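Local coordinates for protein nicotinamide-nucleotide adenylyltransferase NadR family / Ribosylnicotinamide kinase (Lactococcus lactis subsp. cremoris, PDB 6GYE) that probably makes NAD+ from nicotinamide riboside, which it binds, acting both as ribosylnicotinamide kinase and as nicotinamide-nucleotide adenylyltransferase, at residues R68-R71 with E72-D76; V123-L126 with E127-A130; F220-D223 with D224-K228. All blocks are in the same frame, centred on the assembly; numbering follows the deposited sequence.

Overall arrangement
None of the three contacts bridges distant sequence; each is a local contact between residues close in sequence, and they follow in series without nesting or crossing. Contact 1 comes first, at the C-terminal end of helix 63-73, where the chain turns toward strand 80-86. Contact 2 closes the loop from strand 118-123 into helix 126-133. Both belong to the five-stranded parallel sheet domain, and their centres are about 26 Å apart. Contact 3 lies in the P-loop NTPase-like AAA domain, in the loop joining helix 212-220 to helix 229-247; its centre is about 65 Å from that of contact 2, on the opposite side of the chain's centre.

Contact 1 (R68-R71 with E72-D76); sequences RYLR and EAFND. With SO4 (sulfate ion), chain D.
Leu70 and Phe74, one helical turn apart, lie side by side and point the same way, with Leu70 CD1 3.7 Å from Phe74 CE2. Both are apolar because they face the sheet: Leu46 of strand 43-50 touches each of them, and Val82 of strand 80-86 meets Leu70. Three backbone carbonyls, those of Arg68, Tyr69 and Leu70, are satisfied by i to i+4 helix bonds. Glu72 N gives to Arg68 O at 3.0 Å, Ala73 N to Tyr69 O at 2.8 Å, and Phe74 N to Leu70 O at 2.9 Å. Phe74 is the first residue to leave helical geometry, and Asn75 N turns back to Glu72 O, 3.2 Å away. Glu72 CG stands anti to the backbone N (chi1 -173°), and the extended chain brings OE1 to a water at 2.5 Å; that water is also a second, weak donor to Arg68 O beside Glu72 N. Arg71 NE is taken up by Val82 O, tying the helix to the neighbouring strand. Tyr69 leaves the helix on a different side from Leu70 and gives its hydroxyl to sulfate O1, which lies at the ring edge in the plane of the ring; the modelled OH to O1 separation of 2.5 Å is very short, and Lys65 NZ binds the same ion. Phe175 meets this ring edge-to-face. A phenylalanine in place of Tyr69 would probably leave sulfate O1 without its hydroxyl donor. The sulfate probably came from the crystallisation liquor; still, a hydroxyl and an amine converging on it suggest a place suited to an anion, with nicotinamide riboside about 7 Å from the Tyr69 side chain.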
loop_
_atom_site.group_PDB
_atom_site.type_symbol
_atom_site.label_atom_id
_atom_site.label_comp_id
_atom_site.label_asym_id
_atom_site.label_seq_id
_atom_site.Cartn_x
_atom_site.Cartn_y
_atom_site.Cartn_z
ATOM N N ARG A 68 -9.390 9.922 -0.039
ATOM C CA ARG A 68 -9.860 9.035 1.040
ATOM C C ARG A 68 -8.762 8.801 2.071
ATOM O O ARG A 68 -9.012 8.885 3.276
ATOM C CB ARG A 68 -10.344 7.691 0.492
ATOM C CG ARG A 68 -11.692 7.731 -0.227
ATOM C CD ARG A 68 -12.781 8.314 0.664
ATOM N NE ARG A 68 -14.132 8.140 0.125
ATOM C CZ ARG A 68 -14.902 7.070 0.329
ATOM N NH1 ARG A 68 -14.466 6.039 1.069
ATOM N NH2 ARG A 68 -16.119 7.033 -0.211
ATOM N N TYR A 69 -7.524 8.586 1.616
ATOM C CA TYR A 69 -6.429 8.370 2.556
ATOM C C TYR A 69 -6.217 9.585 3.461
ATOM O O TYR A 69 -5.934 9.438 4.658
ATOM C CB TYR A 69 -5.150 8.040 1.797
ATOM C CG TYR A 69 -5.109 6.643 1.243
ATOM C CD1 TYR A 69 -6.207 5.799 1.355
ATOM C CD2 TYR A 69 -3.949 6.147 0.647
ATOM C CE1 TYR A 69 -6.166 4.507 0.864
ATOM C CE2 TYR A 69 -3.895 4.842 0.149
ATOM C CZ TYR A 69 -5.005 4.029 0.269
ATOM O OH TYR A 69 -4.961 2.738 -0.223
ATOM N N LEU A 70 -6.308 10.793 2.897
ATOM C CA LEU A 70 -6.167 12.004 3.701
ATOM C C LEU A 70 -7.284 12.124 4.727
ATOM O O LEU A 70 -7.042 12.506 5.880
ATOM C CB LEU A 70 -6.145 13.247 2.800
ATOM C CG LEU A 70 -4.824 13.839 2.280
ATOM C CD1 LEU A 70 -4.128 14.673 3.339
ATOM C CD2 LEU A 70 -3.893 12.763 1.789
ATOM N N ARG A 71 -8.522 11.824 4.321
ATOM C CA ARG A 71 -9.625 11.889 5.269
ATOM C C ARG A 71 -9.359 10.981 6.452
ATOM O O ARG A 71 -9.573 11.368 7.605
ATOM C CB ARG A 71 -10.944 11.512 4.590
ATOM C CG ARG A 71 -11.596 12.637 3.812
ATOM C CD ARG A 71 -12.179 13.699 4.728
ATOM N NE ARG A 71 -12.960 14.676 3.969
ATOM C CZ ARG A 71 -14.226 14.497 3.599
ATOM N NH1 ARG A 71 -14.875 13.390 3.926
ATOM N NH2 ARG A 71 -14.859 15.432 2.911
ATOM N N GLU A 72 -8.855 9.777 6.185
ATOM C CA GLU A 72 -8.531 8.864 7.269
ATOM C C GLU A 72 -7.370 9.405 8.093
ATOM O O GLU A 72 -7.383 9.328 9.328
ATOM C CB GLU A 72 -8.220 7.475 6.709
ATOM C CG GLU A 72 -8.045 6.422 7.780
ATOM C CD GLU A 72 -7.634 5.044 7.243
ATOM O OE1 GLU A 72 -7.877 4.716 6.049
ATOM O OE2 GLU A 72 -7.035 4.289 8.037
ATOM N N ALA A 73 -6.365 9.970 7.419
ATOM C CA ALA A 73 -5.176 10.451 8.110
ATOM C C ALA A 73 -5.513 11.557 9.085
ATOM O O ALA A 73 -4.891 11.650 10.145
ATOM C CB ALA A 73 -4.134 10.942 7.105
ATOM N N PHE A 74 -6.499 12.389 8.762
ATOM C CA PHE A 74 -6.923 13.479 9.631
ATOM C C PHE A 74 -8.313 13.215 10.229
ATOM O O PHE A 74 -9.122 14.130 10.403
ATOM C CB PHE A 74 -6.840 14.802 8.864
ATOM C CG PHE A 74 -5.408 15.200 8.501
ATOM C CD1 PHE A 74 -4.581 15.815 9.441
ATOM C CD2 PHE A 74 -4.876 14.897 7.253
ATOM C CE1 PHE A 74 -3.260 16.161 9.138
ATOM C CE2 PHE A 74 -3.559 15.228 6.933
ATOM C CZ PHE A 74 -2.740 15.870 7.880
ATOM N N ASN A 75 -8.603 11.956 10.590
ATOM C CA ASN A 75 -9.942 11.596 11.066
ATOM C C ASN A 75 -10.207 11.991 12.512
ATOM O O ASN A 75 -11.316 11.761 13.004
ATOM C CB ASN A 75 -10.210 10.090 10.897
ATOM C CG ASN A 75 -9.303 9.200 11.763
ATOM O OD1 ASN A 75 -8.463 9.671 12.520
ATOM N ND2 ASN A 75 -9.502 7.892 11.655
ATOM N N ASP A 76 -9.232 12.555 13.205
ATOM C CA ASP A 76 -9.353 12.881 14.623
ATOM C C ASP A 76 -8.905 14.310 14.873
ATOM O O ASP A 76 -8.138 14.583 15.801
ATOM C CB ASP A 76 -8.553 11.895 15.480
ATOM C CG ASP A 76 -8.816 12.067 16.972
ATOM O OD1 ASP A 76 -9.893 12.573 17.354
ATOM O OD2 ASP A 76 -7.919 11.723 17.769
HETATM S S SO4 D . -3.140 0.526 -2.035
HETATM O O1 SO4 D . -2.934 1.544 -1.020
HETATM O O2 SO4 D . -4.321 -0.261 -1.675
HETATM O O3 SO4 D . -3.373 1.132 -3.338
HETATM O O4 SO4 D . -1.954 -0.324 -2.134
HETATM O O HOH W 1 -8.881 5.456 3.851
#

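Contact 2 (V123-L126 with E127-A130); sequences VGEL and EYAA
Val123 CG1 sits in the angle between Tyr128 and Ala129, 3.6 Å from Tyr128 CB and equally close to Ala129 N. The two larger side chains cross at about a right angle, so the methyl meets the root of the tyrosine and not its ring. What brings it there is the valine rotamer: CG1 stands anti to the backbone N (chi1 169°), and Ala129 CB, 4.2 Å from Val123 CG1, is small enough to let the helix come this close. The ring has a different neighbour. Glu125 runs alongside Tyr128, its chain bent at chi2 (101°), which carries OE1 to 3.8 Å from Tyr128 CD1 with the carboxylate and ring planes 46° apart. Glu125 occupies the N-cap position of helix 126-133. Its carbonyl O receives a weak bond from Ala129 N, at 3.4 Å, and the next bond is firmer, Ala130 N giving to Leu126 O at 3.2 Å. This is the strand-to-helix bend of a beta-alpha-beta crossover, in which strand 118-123 hands over to helix 126-133 and the chain then returns as the parallel strand 142-147. A beta-branched valine suits the strand end, and Gly124 puts no side chain into the turn. One shell farther out, Val123 is held by backbone hydrogen bonds with Glu146 and, just past the end of strand 142-147, Ala148, while Val145 of that strand touches the side chains of both Val123 and Ala129. On the helix side, the Tyr128 ring is met edge-to-face by Trp97 of helix 95-110.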
loop_
_atom_site.group_PDB
_atom_site.type_symbol
_atom_site.label_atom_id
_atom_site.label_comp_id
_atom_site.label_asym_id
_atom_site.label_seq_id
_atom_site.Cartn_x
_atom_site.Cartn_y
_atom_site.Cartn_z
ATOM N N VAL A 123 0.786 28.919 -0.673
ATOM C CA VAL A 123 1.048 28.625 -2.079
ATOM C C VAL A 123 2.545 28.474 -2.295
ATOM O O VAL A 123 3.335 29.264 -1.771
ATOM C CB VAL A 123 0.475 29.736 -2.984
ATOM C CG1 VAL A 123 0.958 29.586 -4.411
ATOM C CG2 VAL A 123 -1.037 29.699 -2.938
ATOM N N GLY A 124 2.933 27.477 -3.090
ATOM C CA GLY A 124 4.337 27.150 -3.258
ATOM C C GLY A 124 5.018 27.506 -4.569
ATOM O O GLY A 124 6.231 27.321 -4.687
ATOM N N GLU A 125 4.264 27.989 -5.561
ATOM C CA GLU A 125 4.787 28.407 -6.858
ATOM C C GLU A 125 4.358 29.838 -7.135
ATOM O O GLU A 125 3.210 30.205 -6.877
ATOM C CB GLU A 125 4.279 27.520 -8.005
ATOM C CG GLU A 125 4.975 26.191 -8.161
ATOM C CD GLU A 125 4.153 25.066 -7.579
ATOM O OE1 GLU A 125 3.019 25.344 -7.132
ATOM O OE2 GLU A 125 4.635 23.910 -7.565
ATOM N N LEU A 126 5.277 30.649 -7.661
ATOM C CA LEU A 126 4.962 32.063 -7.850
ATOM C C LEU A 126 3.818 32.260 -8.835
ATOM O O LEU A 126 3.062 33.228 -8.716
ATOM C CB LEU A 126 6.186 32.843 -8.341
ATOM C CG LEU A 126 7.421 33.112 -7.476
ATOM C CD1 LEU A 126 7.093 34.146 -6.405
ATOM C CD2 LEU A 126 7.992 31.839 -6.857
ATOM N N GLU A 127 3.672 31.359 -9.808
ATOM C CA GLU A 127 2.603 31.520 -10.788
ATOM C C GLU A 127 1.231 31.394 -10.145
ATOM O O GLU A 127 0.330 32.191 -10.430
ATOM C CB GLU A 127 2.755 30.491 -11.906
ATOM C CG GLU A 127 1.662 30.576 -12.958
ATOM C CD GLU A 127 2.050 29.919 -14.270
ATOM O OE1 GLU A 127 2.857 28.964 -14.248
ATOM O OE2 GLU A 127 1.552 30.367 -15.324
ATOM N N TYR A 128 1.065 30.423 -9.251
ATOM C CA TYR A 128 -0.225 30.253 -8.596
ATOM C C TYR A 128 -0.579 31.479 -7.773
ATOM O O TYR A 128 -1.717 31.966 -7.826
ATOM C CB TYR A 128 -0.208 28.990 -7.738
ATOM C CG TYR A 128 -0.424 27.755 -8.574
ATOM C CD1 TYR A 128 0.601 27.259 -9.372
ATOM C CD2 TYR A 128 -1.653 27.099 -8.595
ATOM C CE1 TYR A 128 0.420 26.139 -10.159
ATOM C CE2 TYR A 128 -1.846 25.971 -9.384
ATOM C CZ TYR A 128 -0.801 25.495 -10.163
ATOM O OH TYR A 128 -0.964 24.383 -10.957
ATOM N N ALA A 129 0.392 32.014 -7.035
ATOM C CA ALA A 129 0.136 33.194 -6.226
ATOM C C ALA A 129 -0.389 34.340 -7.075
ATOM O O ALA A 129 -1.438 34.920 -6.773
ATOM C CB ALA A 129 1.406 33.600 -5.488
ATOM N N ALA A 130 0.296 34.644 -8.180
ATOM C CA ALA A 130 -0.098 35.795 -8.991
ATOM C C ALA A 130 -1.474 35.591 -9.613
ATOM O O ALA A 130 -2.276 36.532 -9.668
ATOM C CB ALA A 130 0.952 36.081 -10.067
#

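Contact 3 (F220-D223 with D224-K228); sequences FNID and DDELK
Glu226 reaches back to Asp223 and takes its backbone N-H: Asp223 N lies 2.9 Å from Glu226 OE1, with a nearly straight N-H...O angle of 170°. The oxygen is met on its anti side, 21° out of the carboxylate plane. Beyond CG the glutamate chain is extended (chi2 172°), and the length of a glutamate suits this return past its own turn; it crosses Ile222 obliquely, OE1 coming within 3.3 Å of Ile222 CA. The exchange runs both ways, since Glu226 N gives to Asp223 O at 2.9 Å, approaching from above the carbonyl plane. With Leu227 N bonded to Asp224 O, this makes the short 3-10 turn 224-226, in the loop joining helices 212-220 and 229-247 of the P-loop NTPase-like domain. In the apolar part of the contact, Ile222 and Leu227 cross at about a right angle, CD1 of the isoleucine meeting CD2 of the leucine at 3.8 Å. Carboxylates gather round Asp223: its OD2 is 4.5 Å from Asp225 OD1 and 4.3 Å from Glu226 OE1, like charges that probably repel mildly at this exposed surface. Asp224 turns away and is buried, its two oxygens accepting from His313 ND1 and Trp316 N, while Leu227 also touches Tyr232 of helix 229-247.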
loop_
_atom_site.group_PDB
_atom_site.type_symbol
_atom_site.label_atom_id
_atom_site.label_comp_id
_atom_site.label_asym_id
_atom_site.label_seq_id
_atom_site.Cartn_x
_atom_site.Cartn_y
_atom_site.Cartn_z
ATOM N N PHE A 220 -9.541 -26.365 14.188
ATOM C CA PHE A 220 -10.716 -27.176 13.901
ATOM C C PHE A 220 -10.431 -28.671 13.940
ATOM O O PHE A 220 -11.384 -29.459 13.865
ATOM C CB PHE A 220 -11.327 -26.755 12.563
ATOM C CG PHE A 220 -11.848 -25.349 12.588
ATOM C CD1 PHE A 220 -13.005 -25.047 13.308
ATOM C CD2 PHE A 220 -11.160 -24.314 11.941
ATOM C CE1 PHE A 220 -13.480 -23.748 13.380
ATOM C CE2 PHE A 220 -11.628 -23.011 11.996
ATOM C CZ PHE A 220 -12.798 -22.724 12.718
ATOM N N ASN A 221 -9.155 -29.071 14.109
ATOM C CA ASN A 221 -8.799 -30.448 14.475
ATOM C C ASN A 221 -9.167 -31.420 13.340
ATOM O O ASN A 221 -9.889 -32.392 13.541
ATOM C CB ASN A 221 -9.483 -30.818 15.803
ATOM C CG ASN A 221 -8.983 -32.129 16.413
ATOM O OD1 ASN A 221 -7.985 -32.691 15.993
ATOM N ND2 ASN A 221 -9.692 -32.608 17.424
ATOM N N ILE A 222 -8.693 -31.117 12.130
ATOM C CA ILE A 222 -8.949 -31.941 10.952
ATOM C C ILE A 222 -7.645 -32.092 10.181
ATOM O O ILE A 222 -6.779 -31.213 10.224
ATOM C CB ILE A 222 -10.043 -31.333 10.032
ATOM C CG1 ILE A 222 -9.696 -29.881 9.687
ATOM C CG2 ILE A 222 -11.438 -31.381 10.710
ATOM C CD1 ILE A 222 -10.734 -29.188 8.793
ATOM N N ASP A 223 -7.519 -33.209 9.458
ATOM C CA ASP A 223 -6.353 -33.563 8.648
ATOM C C ASP A 223 -6.555 -33.128 7.193
ATOM O O ASP A 223 -7.679 -32.882 6.750
ATOM C CB ASP A 223 -6.113 -35.082 8.664
ATOM C CG ASP A 223 -5.463 -35.570 9.941
ATOM O OD1 ASP A 223 -4.550 -34.885 10.449
ATOM O OD2 ASP A 223 -5.858 -36.655 10.428
ATOM N N ASP A 224 -5.447 -33.109 6.434
ATOM C CA ASP A 224 -5.503 -32.781 5.005
ATOM C C ASP A 224 -6.566 -33.603 4.287
ATOM O O ASP A 224 -7.372 -33.066 3.522
ATOM C CB ASP A 224 -4.153 -33.036 4.337
ATOM C CG ASP A 224 -3.060 -32.151 4.863
ATOM O OD1 ASP A 224 -3.348 -31.012 5.271
ATOM O OD2 ASP A 224 -1.899 -32.610 4.876
ATOM N N ASP A 225 -6.578 -34.915 4.515
ATOM C CA ASP A 225 -7.520 -35.729 3.759
ATOM C C ASP A 225 -8.958 -35.550 4.198
ATOM O O ASP A 225 -9.822 -36.214 3.627
ATOM C CB ASP A 225 -7.149 -37.214 3.820
ATOM C CG ASP A 225 -6.978 -37.717 5.218
ATOM O OD1 ASP A 225 -7.153 -36.920 6.167
ATOM O OD2 ASP A 225 -6.671 -38.922 5.370
ATOM N N GLU A 226 -9.247 -34.697 5.179
ATOM C CA GLU A 226 -10.621 -34.416 5.580
ATOM C C GLU A 226 -11.099 -33.064 5.067
ATOM O O GLU A 226 -12.264 -32.699 5.292
ATOM C CB GLU A 226 -10.745 -34.482 7.106
ATOM C CG GLU A 226 -10.405 -35.865 7.680
ATOM C CD GLU A 226 -10.333 -35.907 9.222
ATOM O OE1 GLU A 226 -9.725 -34.995 9.820
ATOM O OE2 GLU A 226 -10.846 -36.878 9.823
ATOM N N LEU A 227 -10.235 -32.317 4.378
ATOM C CA LEU A 227 -10.611 -31.001 3.879
ATOM C C LEU A 227 -11.649 -31.120 2.763
ATOM O O LEU A 227 -11.562 -32.003 1.908
ATOM C CB LEU A 227 -9.380 -30.272 3.369
ATOM C CG LEU A 227 -8.291 -30.003 4.415
ATOM C CD1 LEU A 227 -7.093 -29.318 3.766
ATOM C CD2 LEU A 227 -8.827 -29.166 5.548
ATOM N N LYS A 228 -12.671 -30.272 2.818
ATOM C CA LYS A 228 -13.690 -30.177 1.778
ATOM C C LYS A 228 -13.632 -28.782 1.153
ATOM O O LYS A 228 -12.898 -27.889 1.614
ATOM C CB LYS A 228 -15.095 -30.437 2.327
ATOM C CG LYS A 228 -15.246 -31.668 3.202
ATOM C CD LYS A 228 -15.107 -32.972 2.437
ATOM C CE LYS A 228 -15.551 -34.144 3.300
ATOM N NZ LYS A 228 -16.941 -33.928 3.751
#